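Local coordinates for protein putative transcriptional regulator (Streptomyces coelicolor, PDB 2ZB9) that probably binds regulatory DNA through a helix-turn-helix motif and controls transcription as a member of the TetR family, at residues S53-S56 with K57-Y61. Numbering follows the deposited sequence.
Sequences SGVS and KTTLY
S56 occupies the N-cap position of helix 57-63 and meets T59 through both its side chain and its backbone. Its hydroxyl stands between the backbone N and the carbonyl carbon (chi1 67°), from where OG reaches the T59 hydroxyl at the N-terminal end of the helix and accepts a hydrogen bond from OG1 of T59 at 3.2 Å. T59 holds OG1 anti to its carbonyl carbon (chi1 -53°), while its CB and CG2 also pack against V55 CG1. S56 O accepts the first helical bond from L60 N at 3.2 Å, nearly straight and in the carbonyl plane, with a weak, bent second bond from T59 N.

Next to this hydroxyl pair, V55 CG1 lies 3.8 Å from T59 CB, the two side chains crossing at about a right angle, and 3.9 Å from L60 CD1. V28 of helix 20-39 touches both V55 and L60. Before S56, S53 OG accepts from V55 N at 3.2 Å in an ST turn and is also hydrogen-bonded to V49 O, and G54 leaves helix 46-53 with positive phi. Together these features form the turn and the start of the second helix in the predicted helix-turn-helix of a TetR-family DNA-binding domain.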
loop_
_atom_site.group_PDB
_atom_site.type_symbol
_atom_site.label_atom_id
_atom_site.label_comp_id
_atom_site.label_asym_id
_atom_site.label_seq_id
_atom_site.Cartn_x
_atom_site.Cartn_y
_atom_site.Cartn_z
ATOM N N SER A 53 -8.198 28.832 15.838
ATOM C CA SER A 53 -8.468 29.669 14.671
ATOM C C SER A 53 -9.381 30.861 14.952
ATOM O O SER A 53 -9.318 31.870 14.253
ATOM C CB SER A 53 -9.084 28.823 13.557
ATOM O OG SER A 53 -10.381 28.379 13.920
ATOM N N GLY A 54 -10.232 30.740 15.965
ATOM C CA GLY A 54 -11.151 31.819 16.286
ATOM C C GLY A 54 -12.455 31.673 15.519
ATOM O O GLY A 54 -13.320 32.541 15.572
ATOM N N VAL A 55 -12.592 30.570 14.792
ATOM C CA VAL A 55 -13.799 30.300 14.015
ATOM C C VAL A 55 -14.656 29.306 14.798
ATOM O O VAL A 55 -14.145 28.322 15.333
ATOM C CB VAL A 55 -13.431 29.720 12.628
ATOM C CG1 VAL A 55 -14.699 29.400 11.826
ATOM C CG2 VAL A 55 -12.544 30.719 11.871
ATOM N N SER A 56 -15.959 29.563 14.868
ATOM C CA SER A 56 -16.867 28.703 15.622
ATOM C C SER A 56 -16.964 27.281 15.088
ATOM O O SER A 56 -16.802 27.038 13.895
ATOM C CB SER A 56 -18.270 29.314 15.659
ATOM O OG SER A 56 -18.849 29.308 14.364
ATOM N N LYS A 57 -17.239 26.346 15.989
ATOM C CA LYS A 57 -17.380 24.944 15.624
ATOM C C LYS A 57 -18.518 24.764 14.629
ATOM O O LYS A 57 -18.452 23.905 13.749
ATOM C CB LYS A 57 -17.647 24.101 16.872
ATOM C CG LYS A 57 -16.487 24.064 17.847
ATOM C CD LYS A 57 -16.940 23.631 19.236
ATOM C CE LYS A 57 -17.567 22.247 19.229
ATOM N NZ LYS A 57 -18.121 21.910 20.574
ATOM N N THR A 58 -19.557 25.581 14.771
ATOM C CA THR A 58 -20.716 25.526 13.883
ATOM C C THR A 58 -20.259 25.571 12.436
ATOM O O THR A 58 -20.678 24.765 11.609
ATOM C CB THR A 58 -21.665 26.717 14.131
ATOM O OG1 THR A 58 -22.213 26.620 15.450
ATOM C CG2 THR A 58 -22.795 26.726 13.109
ATOM N N THR A 59 -19.395 26.530 12.138
ATOM C CA THR A 59 -18.865 26.690 10.797
ATOM C C THR A 59 -17.980 25.492 10.445
ATOM O O THR A 59 -18.027 24.985 9.326
ATOM C CB THR A 59 -18.043 27.980 10.703
ATOM O OG1 THR A 59 -18.838 29.080 11.165
ATOM C CG2 THR A 59 -17.621 28.234 9.277
ATOM N N LEU A 60 -17.184 25.041 11.411
ATOM C CA LEU A 60 -16.291 23.902 11.210
ATOM C C LEU A 60 -17.074 22.651 10.815
ATOM O O LEU A 60 -16.746 21.980 9.836
ATOM C CB LEU A 60 -15.496 23.638 12.490
ATOM C CG LEU A 60 -14.095 24.238 12.659
ATOM C CD1 LEU A 60 -13.981 25.603 11.995
ATOM C CD2 LEU A 60 -13.781 24.311 14.141
ATOM N N TYR A 61 -18.118 22.349 11.576
ATOM C CA TYR A 61 -18.953 21.185 11.303
ATOM C C TYR A 61 -19.546 21.220 9.894
ATOM O O TYR A 61 -19.705 20.180 9.255
ATOM C CB TYR A 61 -20.072 21.096 12.346
ATOM C CG TYR A 61 -19.608 20.665 13.725
ATOM C CD1 TYR A 61 -20.302 21.060 14.869
ATOM C CD2 TYR A 61 -18.487 19.852 13.886
ATOM C CE1 TYR A 61 -19.888 20.658 16.142
ATOM C CE2 TYR A 61 -18.066 19.441 15.153
ATOM C CZ TYR A 61 -18.771 19.850 16.277
ATOM O OH TYR A 61 -18.356 19.455 17.532
#